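Local coordinates for protein pre-crRNA processing endonuclease (Streptococcus pyogenes serotype M1, PDB 3VZH) that belongs to the Cas5d family of CRISPR-associated endoribonucleases and probably binds and cuts precursor CRISPR RNA to yield crRNA, at residues A[118-121]-A[122-126]; A[107-110]-A[111-114]; A[194-198]-A[199-203]; A[50-53]-A[54-57]. One frame throughout, in Å; residues are numbered along the deposited sequence.

Interaction 1: residues A[118-121]-A[122-126]; sequences PAKH and EAIME
Lys-120 and Ile-124, one turn apart on the helix, run side by side and point the same way, CG of Lys-120 lying 4.1 Å from CD1 of Ile-124. The backbone beneath them is firmly paired: Lys-120 O accepts from Ile-124 N at 3.1 Å. Ile-124 also covers this carbonyl, its CG1 lying 3.2 Å from Lys-120 O. The same i to i+4 ladder repeats on every neighbouring carbonyl, with Glu-122 N on Pro-118 O and Met-125 N on His-121 O at 2.9 Å each, and Ala-123 N on Ala-119 O. This is the opening of helix 118-130, the second helix of the RRM-like (ferredoxin-like) core, packed against strands 55-64 and 95-105. The polar side-chain ends find their partners beyond the helix turn. Lys-120, extended with CG anti to its N (chi1 179°), carries NZ to a salt bridge with Asp-115 and lays CD 4.2 Å above the plane of the His-121 ring, off toward its rim. That buried ring has both nitrogens engaged, ND1 with Tyr-50 OH and NE2 with the carbonyl of Asp-115, which fixes its rotation. Glu-122 passes its CG 3.3 Å from Pro-118 O, and its OE1 takes the backbone N-H of Arg-7.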
loop_
_atom_site.group_PDB
_atom_site.type_symbol
_atom_site.label_atom_id
_atom_site.label_comp_id
_atom_site.label_asym_id
_atom_site.label_seq_id
_atom_site.Cartn_x
_atom_site.Cartn_y
_atom_site.Cartn_z
ATOM N N PRO A 118 14.551 16.842 5.075
ATOM C CA PRO A 118 14.428 15.849 4.039
ATOM C C PRO A 118 15.587 14.829 4.037
ATOM O O PRO A 118 15.308 13.636 3.896
ATOM C CB PRO A 118 14.426 16.672 2.715
ATOM C CG PRO A 118 14.608 18.077 3.096
ATOM C CD PRO A 118 14.450 18.232 4.563
ATOM N N ALA A 119 16.845 15.259 4.263
ATOM C CA ALA A 119 17.958 14.288 4.208
ATOM C C ALA A 119 17.838 13.290 5.340
ATOM O O ALA A 119 18.132 12.101 5.148
ATOM C CB ALA A 119 19.323 14.990 4.244
ATOM N N LYS A 120 17.419 13.775 6.509
ATOM C CA LYS A 120 17.241 12.907 7.675
ATOM C C LYS A 120 16.195 11.817 7.357
ATOM O O LYS A 120 16.408 10.622 7.551
ATOM C CB LYS A 120 16.733 13.691 8.891
ATOM C CG LYS A 120 16.492 12.817 10.163
ATOM C CD LYS A 120 15.697 13.613 11.230
ATOM C CE LYS A 120 15.205 12.785 12.416
ATOM N NZ LYS A 120 14.553 13.666 13.421
ATOM N N HIS A 121 15.017 12.258 6.928
ATOM C CA HIS A 121 13.917 11.281 6.747
ATOM C C HIS A 121 14.091 10.392 5.560
ATOM O O HIS A 121 13.676 9.203 5.631
ATOM C CB HIS A 121 12.577 11.963 6.728
ATOM C CG HIS A 121 12.214 12.554 8.049
ATOM N ND1 HIS A 121 12.085 11.813 9.165
ATOM C CD2 HIS A 121 12.035 13.874 8.436
ATOM C CE1 HIS A 121 11.697 12.565 10.195
ATOM N NE2 HIS A 121 11.717 13.858 9.778
ATOM N N GLU A 122 14.676 10.905 4.489
ATOM C CA GLU A 122 15.044 10.025 3.347
ATOM C C GLU A 122 16.071 8.955 3.714
ATOM O O GLU A 122 15.894 7.784 3.328
ATOM C CB GLU A 122 15.513 10.800 2.105
ATOM C CG GLU A 122 14.440 11.622 1.390
ATOM C CD GLU A 122 14.869 11.984 -0.036
ATOM O OE1 GLU A 122 14.044 12.422 -0.845
ATOM O OE2 GLU A 122 16.067 11.818 -0.371
ATOM N N ALA A 123 17.065 9.301 4.540
ATOM C CA ALA A 123 18.077 8.320 4.977
ATOM C C ALA A 123 17.527 7.215 5.843
ATOM O O ALA A 123 17.799 6.018 5.638
ATOM C CB ALA A 123 19.301 9.012 5.642
ATOM N N ILE A 124 16.692 7.628 6.796
ATOM C CA ILE A 124 16.035 6.681 7.653
ATOM C C ILE A 124 15.093 5.788 6.898
ATOM O O ILE A 124 15.017 4.569 7.177
ATOM C CB ILE A 124 15.335 7.423 8.794
ATOM C CG1 ILE A 124 16.426 8.151 9.592
ATOM C CG2 ILE A 124 14.620 6.438 9.740
ATOM C CD1 ILE A 124 15.881 8.849 10.813
ATOM N N MET A 125 14.350 6.369 5.935
ATOM C CA MET A 125 13.461 5.564 5.136
ATOM C C MET A 125 14.279 4.495 4.353
ATOM O O MET A 125 13.915 3.341 4.356
ATOM C CB MET A 125 12.662 6.470 4.163
ATOM C CG MET A 125 11.638 5.656 3.326
ATOM S SD MET A 125 10.311 4.842 4.274
ATOM C CE MET A 125 9.180 6.209 4.703
ATOM N N GLU A 126 15.348 4.902 3.681
ATOM C CA GLU A 126 16.165 3.893 3.018
ATOM C C GLU A 126 16.695 2.772 3.938
ATOM O O GLU A 126 16.629 1.568 3.568
ATOM C CB GLU A 126 17.347 4.529 2.316
ATOM C CG GLU A 126 16.999 5.719 1.524
ATOM C CD GLU A 126 18.263 6.354 0.930
ATOM O OE1 GLU A 126 18.149 6.908 -0.179
ATOM O OE2 GLU A 126 19.351 6.308 1.569
#

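Interaction 2: residues A[107-110]-A[111-114]; sequences EDRK and DLNS
Arg-109 grips Asp-111 side-on, presenting NE and NH1 to the two carboxylate oxygens in a bidentate salt bridge. The pair sits in the exposed loop that leads out of strand 95-105 and, by way of a 3-10 turn, toward helix 118-130. NE reaches Asp-111 OD2 and NH1 reaches Asp-111 OD1, both at 2.9 Å. Each oxygen uses its syn lone pair, and the guanidinium and carboxylate planes are only 15° apart, so the two groups lie almost flat in one plane. The torsions explain the reach: Arg-109 folds back at chi2 and chi3, while Asp-111 sets CG between its own N and carbonyl carbon (chi1 58°), which turns the acid back along the chain toward the arginine. A second ion pair joins Lys-110 to Glu-107. There Lys-110 NZ meets Glu-107 OE2 at 3.0 Å from above the carboxylate plane, and the other oxygen of Glu-107 is paired with Arg-116. The backbone here tightens in 3-10 fashion: Leu-112 N donates to Arg-109 O and Asn-113 N to Lys-110 O, each at 3.2 Å. The second bond is the more bent, at 136°. Apolar contact comes last. Leu-112 stands over one face of the Arg-109 guanidinium, off toward its rim, and its CD1 methyl lies 3.9 Å above that plane while CD2 is 4.0 Å from Arg-109 NH1.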
loop_
_atom_site.group_PDB
_atom_site.type_symbol
_atom_site.label_atom_id
_atom_site.label_comp_id
_atom_site.label_asym_id
_atom_site.label_seq_id
_atom_site.Cartn_x
_atom_site.Cartn_y
_atom_site.Cartn_z
ATOM N N GLU A 107 0.687 18.383 6.741
ATOM C CA GLU A 107 0.201 19.741 7.023
ATOM C C GLU A 107 -0.817 19.743 8.147
ATOM O O GLU A 107 -1.288 20.817 8.618
ATOM C CB GLU A 107 -0.363 20.456 5.763
ATOM C CG GLU A 107 0.727 20.800 4.771
ATOM C CD GLU A 107 1.831 21.707 5.342
ATOM O OE1 GLU A 107 2.829 21.857 4.666
ATOM O OE2 GLU A 107 1.757 22.289 6.438
ATOM N N ASP A 108 -1.158 18.556 8.625
ATOM C CA ASP A 108 -1.944 18.482 9.871
ATOM C C ASP A 108 -1.048 18.587 11.097
ATOM O O ASP A 108 -1.541 18.611 12.232
ATOM C CB ASP A 108 -2.717 17.178 9.946
ATOM C CG ASP A 108 -3.796 17.079 8.905
ATOM O OD1 ASP A 108 -4.267 18.134 8.480
ATOM O OD2 ASP A 108 -4.165 15.944 8.523
ATOM N N ARG A 109 0.265 18.593 10.887
ATOM C CA ARG A 109 1.206 18.732 12.031
ATOM C C ARG A 109 2.230 19.797 11.769
ATOM O O ARG A 109 3.429 19.546 11.622
ATOM C CB ARG A 109 1.890 17.383 12.343
ATOM C CG ARG A 109 0.911 16.312 12.812
ATOM C CD ARG A 109 0.361 16.627 14.208
ATOM N NE ARG A 109 1.389 16.922 15.233
ATOM C CZ ARG A 109 1.944 15.984 16.002
ATOM N NH1 ARG A 109 2.859 16.345 16.898
ATOM N NH2 ARG A 109 1.571 14.678 15.860
ATOM N N LYS A 110 1.704 21.011 11.749
ATOM C CA LYS A 110 2.466 22.261 11.660
ATOM C C LYS A 110 3.443 22.454 12.829
ATOM O O LYS A 110 4.505 23.052 12.678
ATOM C CB LYS A 110 1.472 23.429 11.636
ATOM C CG LYS A 110 0.139 23.134 10.928
ATOM C CD LYS A 110 -0.248 24.277 9.992
ATOM C CE LYS A 110 -0.831 23.808 8.647
ATOM N NZ LYS A 110 -0.077 24.436 7.512
ATOM N N ASP A 111 3.108 21.901 13.982
ATOM C CA ASP A 111 3.990 22.028 15.138
ATOM C C ASP A 111 5.330 21.310 14.937
ATOM O O ASP A 111 6.269 21.550 15.710
ATOM C CB ASP A 111 3.278 21.468 16.360
ATOM C CG ASP A 111 2.869 19.992 16.160
ATOM O OD1 ASP A 111 3.190 19.183 17.028
ATOM O OD2 ASP A 111 2.264 19.642 15.138
ATOM N N LEU A 112 5.418 20.408 13.935
ATOM C CA LEU A 112 6.631 19.666 13.717
ATOM C C LEU A 112 7.465 20.255 12.618
ATOM O O LEU A 112 8.305 19.611 12.061
ATOM C CB LEU A 112 6.323 18.199 13.390
ATOM C CG LEU A 112 5.594 17.443 14.461
ATOM C CD1 LEU A 112 5.362 16.025 13.945
ATOM C CD2 LEU A 112 6.455 17.501 15.731
ATOM N N ASN A 113 7.336 21.546 12.406
ATOM C CA ASN A 113 8.116 22.177 11.361
ATOM C C ASN A 113 9.642 21.990 11.491
ATOM O O ASN A 113 10.326 21.825 10.490
ATOM C CB ASN A 113 7.703 23.681 11.258
ATOM C CG ASN A 113 8.132 24.311 9.959
ATOM O OD1 ASN A 113 9.110 25.045 9.928
ATOM N ND2 ASN A 113 7.456 23.982 8.883
ATOM N N SER A 114 10.186 21.999 12.708
ATOM C CA SER A 114 11.673 21.878 12.894
ATOM C C SER A 114 12.243 20.513 12.535
ATOM O O SER A 114 13.453 20.365 12.252
ATOM C CB SER A 114 12.076 22.295 14.330
ATOM O OG SER A 114 11.610 21.323 15.253
#

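Interaction 3: residues A[194-198]-A[199-203]; sequences TVMKN and GVITF
Met-196 packs against both Gly-199 and Ile-201 across a tight turn, and its side chain can be followed outward atom by atom. CB touches CG1 of Ile-201 at 3.9 Å. CG, anti to the backbone N of Met-196 (chi1 -171°), swings over the turn and lies against the glycine main chain, 3.4 Å from Gly-199 C. SD carries on over Gly-199, 3.9 Å from its CA. The chain bends at chi3, and the side chain as a whole also packs on Val-36, Val-64, Tyr-163 and Ile-168. Further back along the strand, Thr-194 crosses Ile-201 obliquely and puts its CG2 methyl 3.8 Å from CG2 of Ile-201. Two backbone bonds hold the pair of residues that flanks the turn: Lys-197 N donates to Val-200 O at 2.9 Å, nearly straight at 173°, and Val-200 N returns the bond to Lys-197 O at 2.8 Å. The N-to-C directions of the short strands 194-197 and 200-202 make 138°, well short of exactly antiparallel, and beyond this pair they draw apart. A water fills the next step, donating a hydrogen bond to Val-195 O and accepting one from Thr-202 N. A second water joins Met-196 O to Gly-199 N in the same way at the turn itself. Asn-198, at the turn, directs OD1 to the backbone N of Gly-165. With Asn-198 and Gly-199 at its two corners, both at positive phi, this is the classic type I' turn of a two-residue beta hairpin, here linking strands 188-197 and 200-213.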
loop_
_atom_site.group_PDB
_atom_site.type_symbol
_atom_site.label_atom_id
_atom_site.label_comp_id
_atom_site.label_asym_id
_atom_site.label_seq_id
_atom_site.Cartn_x
_atom_site.Cartn_y
_atom_site.Cartn_z
ATOM N N THR A 194 -11.193 0.241 -9.850
ATOM C CA THR A 194 -9.775 -0.065 -9.709
ATOM C C THR A 194 -9.382 -0.981 -10.894
ATOM O O THR A 194 -9.930 -2.065 -11.020
ATOM C CB THR A 194 -9.514 -0.692 -8.288
ATOM O OG1 THR A 194 -9.895 0.255 -7.225
ATOM C CG2 THR A 194 -8.010 -1.152 -8.149
ATOM N N VAL A 195 -8.486 -0.571 -11.788
ATOM C CA VAL A 195 -8.152 -1.352 -12.959
ATOM C C VAL A 195 -6.688 -1.703 -12.861
ATOM O O VAL A 195 -5.862 -0.860 -12.598
ATOM C CB VAL A 195 -8.379 -0.549 -14.265
ATOM C CG1 VAL A 195 -8.085 -1.379 -15.497
ATOM C CG2 VAL A 195 -9.840 -0.080 -14.305
ATOM N N MET A 196 -6.389 -2.987 -12.993
ATOM C CA MET A 196 -5.013 -3.488 -13.007
ATOM C C MET A 196 -4.539 -3.652 -14.459
ATOM O O MET A 196 -5.103 -4.479 -15.202
ATOM C CB MET A 196 -4.976 -4.825 -12.227
ATOM C CG MET A 196 -3.544 -5.328 -12.003
ATOM S SD MET A 196 -3.422 -6.873 -11.099
ATOM C CE MET A 196 -4.277 -8.069 -12.180
ATOM N N LYS A 197 -3.508 -2.894 -14.867
ATOM C CA LYS A 197 -3.090 -2.849 -16.277
ATOM C C LYS A 197 -1.709 -3.419 -16.336
ATOM O O LYS A 197 -0.777 -2.858 -15.735
ATOM C CB LYS A 197 -3.067 -1.384 -16.800
ATOM C CG LYS A 197 -4.463 -0.716 -16.724
ATOM C CD LYS A 197 -4.392 0.736 -17.187
ATOM C CE LYS A 197 -5.784 1.322 -17.373
ATOM N NZ LYS A 197 -5.643 2.770 -17.052
ATOM N N ASN A 198 -1.528 -4.577 -17.002
ATOM C CA ASN A 198 -0.281 -5.274 -17.013
ATOM C C ASN A 198 0.217 -5.607 -15.631
ATOM O O ASN A 198 1.447 -5.590 -15.399
ATOM C CB ASN A 198 0.754 -4.450 -17.794
ATOM C CG ASN A 198 0.290 -4.176 -19.234
ATOM O OD1 ASN A 198 -0.038 -5.093 -19.932
ATOM N ND2 ASN A 198 0.290 -2.917 -19.655
ATOM N N GLY A 199 -0.713 -5.820 -14.724
ATOM C CA GLY A 199 -0.357 -6.035 -13.315
ATOM C C GLY A 199 -0.168 -4.786 -12.446
ATOM O O GLY A 199 0.133 -4.927 -11.244
ATOM N N VAL A 200 -0.313 -3.596 -13.040
ATOM C CA VAL A 200 0.022 -2.322 -12.400
ATOM C C VAL A 200 -1.266 -1.635 -11.956
ATOM O O VAL A 200 -2.192 -1.421 -12.779
ATOM C CB VAL A 200 0.747 -1.340 -13.352
ATOM C CG1 VAL A 200 1.198 -0.135 -12.500
ATOM C CG2 VAL A 200 1.987 -2.038 -13.929
ATOM N N ILE A 201 -1.322 -1.213 -10.711
ATOM C CA ILE A 201 -2.482 -0.430 -10.252
ATOM C C ILE A 201 -1.927 0.934 -9.848
ATOM O O ILE A 201 -1.083 1.025 -8.904
ATOM C CB ILE A 201 -3.236 -1.038 -9.044
ATOM C CG1 ILE A 201 -3.845 -2.388 -9.441
ATOM C CG2 ILE A 201 -4.414 -0.122 -8.652
ATOM C CD1 ILE A 201 -4.352 -3.197 -8.303
ATOM N N THR A 202 -2.377 1.984 -10.550
ATOM C CA THR A 202 -1.860 3.371 -10.307
ATOM C C THR A 202 -2.944 4.087 -9.555
ATOM O O THR A 202 -4.091 4.301 -10.090
ATOM C CB THR A 202 -1.508 4.114 -11.610
ATOM O OG1 THR A 202 -0.635 3.306 -12.352
ATOM C CG2 THR A 202 -0.766 5.483 -11.389
ATOM N N PHE A 203 -2.647 4.444 -8.340
ATOM C CA PHE A 203 -3.711 4.943 -7.517
ATOM C C PHE A 203 -4.192 6.360 -7.797
ATOM O O PHE A 203 -3.398 7.231 -8.108
ATOM C CB PHE A 203 -3.342 4.802 -6.037
ATOM C CG PHE A 203 -3.249 3.367 -5.628
ATOM C CD1 PHE A 203 -4.399 2.607 -5.395
ATOM C CD2 PHE A 203 -1.985 2.766 -5.538
ATOM C CE1 PHE A 203 -4.308 1.271 -5.071
ATOM C CE2 PHE A 203 -1.877 1.418 -5.193
ATOM C CZ PHE A 203 -3.049 0.671 -4.946
HETATM O O HOH W 1 -4.361 1.518 -12.603
HETATM O O HOH W 2 -3.392 -6.743 -15.258
#

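Interaction 4: residues A[50-53]-A[54-57]; sequences YYKP and TFTN
A type I beta turn from Lys-52 to Phe-55 carries the chain from helix 39-49 into strand 55-64, the first helix and second strand of the RRM-like core, and folds the Phe-55 ring back against Tyr-50. Phe-55 manages this with a chi1 of 63°, which swings its ring back over the preceding loop. Its CZ comes over one face of the tyrosine ring, 3.5 Å from Tyr-50 CE2. The two planes are inclined at 58°, so the pair is oblique, with centroids 5.2 Å apart. Lys-52 crosses the same phenylalanine: its CB lies 3.6 Å from Phe-55 CE1 before the lysine bends away at chi2 and chi3. The Phe-55 ring also meets that of Phe-103, from strand 95-105. The turn itself is closed by Phe-55 N donating to Lys-52 O at 3.3 Å, a long bond. A straighter approach is seen at Tyr-50 O, which Asn-57 ND2 meets at 3.2 Å, nearly in line with the C=O bond and within the amide plane. The same amide nitrogen also donates to Asp-47 of the helix, so Asn-57 ties the strand to the helix end at two points. Waters complete the turn: Phe-55 O accepts from one that also contacts Tyr-51 OH. It accepts as well from a second water, whose oxygen lies 3.0 Å from Phe-55 O and in turn accepts from Lys-52 N.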
loop_
_atom_site.group_PDB
_atom_site.type_symbol
_atom_site.label_atom_id
_atom_site.label_comp_id
_atom_site.label_asym_id
_atom_site.label_seq_id
_atom_site.Cartn_x
_atom_site.Cartn_y
_atom_site.Cartn_z
ATOM N N TYR A 50 8.361 2.774 8.047
ATOM C CA TYR A 50 8.823 3.956 8.789
ATOM C C TYR A 50 7.695 4.979 8.836
ATOM O O TYR A 50 7.136 5.354 7.777
ATOM C CB TYR A 50 10.051 4.541 8.086
ATOM C CG TYR A 50 10.626 5.811 8.689
ATOM C CD1 TYR A 50 10.693 6.004 10.093
ATOM C CD2 TYR A 50 11.140 6.785 7.857
ATOM C CE1 TYR A 50 11.251 7.185 10.612
ATOM C CE2 TYR A 50 11.661 7.970 8.369
ATOM C CZ TYR A 50 11.727 8.136 9.748
ATOM O OH TYR A 50 12.293 9.310 10.272
ATOM N N TYR A 51 7.365 5.390 10.054
ATOM C CA TYR A 51 6.255 6.320 10.303
ATOM C C TYR A 51 6.775 7.455 11.186
ATOM O O TYR A 51 7.467 7.188 12.204
ATOM C CB TYR A 51 5.085 5.643 11.064
ATOM C CG TYR A 51 4.054 6.697 11.340
ATOM C CD1 TYR A 51 3.193 7.129 10.329
ATOM C CD2 TYR A 51 3.991 7.340 12.567
ATOM C CE1 TYR A 51 2.304 8.179 10.554
ATOM C CE2 TYR A 51 3.119 8.388 12.792
ATOM C CZ TYR A 51 2.242 8.768 11.767
ATOM O OH TYR A 51 1.313 9.797 11.897
ATOM N N LYS A 52 6.500 8.699 10.805
ATOM C CA LYS A 52 6.651 9.852 11.741
ATOM C C LYS A 52 5.477 10.765 11.516
ATOM O O LYS A 52 5.001 10.865 10.376
ATOM C CB LYS A 52 7.976 10.607 11.474
ATOM C CG LYS A 52 9.235 9.892 11.879
ATOM C CD LYS A 52 9.403 9.744 13.340
ATOM C CE LYS A 52 10.096 10.978 13.885
ATOM N NZ LYS A 52 10.189 11.009 15.361
ATOM N N PRO A 53 4.970 11.428 12.567
ATOM C CA PRO A 53 3.873 12.357 12.385
ATOM C C PRO A 53 4.340 13.564 11.543
ATOM O O PRO A 53 3.523 14.302 10.987
ATOM C CB PRO A 53 3.563 12.790 13.825
ATOM C CG PRO A 53 4.834 12.528 14.593
ATOM C CD PRO A 53 5.383 11.293 13.967
ATOM N N THR A 54 5.640 13.681 11.336
ATOM C CA THR A 54 6.181 14.841 10.572
ATOM C C THR A 54 5.818 14.760 9.092
ATOM O O THR A 54 5.650 15.797 8.444
ATOM C CB THR A 54 7.722 14.833 10.633
ATOM O OG1 THR A 54 8.114 14.804 12.021
ATOM C CG2 THR A 54 8.280 16.157 10.111
ATOM N N PHE A 55 5.737 13.523 8.570
ATOM C CA PHE A 55 5.384 13.362 7.170
ATOM C C PHE A 55 4.259 12.319 6.974
ATOM O O PHE A 55 3.816 11.619 7.949
ATOM C CB PHE A 55 6.674 12.992 6.356
ATOM C CG PHE A 55 7.308 11.642 6.759
ATOM C CD1 PHE A 55 8.403 11.609 7.692
ATOM C CD2 PHE A 55 6.852 10.414 6.205
ATOM C CE1 PHE A 55 8.996 10.380 8.060
ATOM C CE2 PHE A 55 7.423 9.187 6.576
ATOM C CZ PHE A 55 8.499 9.180 7.509
ATOM N N THR A 56 3.739 12.327 5.755
ATOM C CA THR A 56 2.692 11.422 5.352
ATOM C C THR A 56 3.224 10.609 4.162
ATOM O O THR A 56 3.551 11.146 3.094
ATOM C CB THR A 56 1.508 12.224 4.815
ATOM O OG1 THR A 56 1.064 13.068 5.880
ATOM C CG2 THR A 56 0.348 11.228 4.314
ATOM N N ASN A 57 3.171 9.275 4.305
ATOM C CA ASN A 57 3.538 8.423 3.152
ATOM C C ASN A 57 2.363 8.379 2.138
ATOM O O ASN A 57 1.188 8.225 2.552
ATOM C CB ASN A 57 3.771 7.003 3.688
ATOM C CG ASN A 57 5.077 6.909 4.457
ATOM O OD1 ASN A 57 6.123 7.425 4.004
ATOM N ND2 ASN A 57 5.052 6.214 5.571
HETATM O O HOH W 3 1.822 11.430 9.708
HETATM O O HOH W 4 4.816 8.857 8.289
HETATM O O HOH W 5 8.377 13.921 15.111
#

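Interactions 1, 2 and 4 gather on one side of the molecule, with interaction 4 in the middle, its centre about 11 Å from each of the other two. Toward interaction 1, Met-125 CE lies 3.4 Å from Asn-57 OD1, and Ile-124 CG2 packs 3.4 Å from Tyr-50 CZ. Toward interaction 2, Leu-112 CD1 rests 3.5 Å from Thr-54 N, and Arg-109 NH2 lies against Pro-53. Interactions 1 and 2 adjoin along the chain but do not otherwise touch. Interaction 3 stands apart, its centre about 25 Å from that of interaction 4, yet both reach one sheet, where strands 55-64 and 200-213 are neighbours.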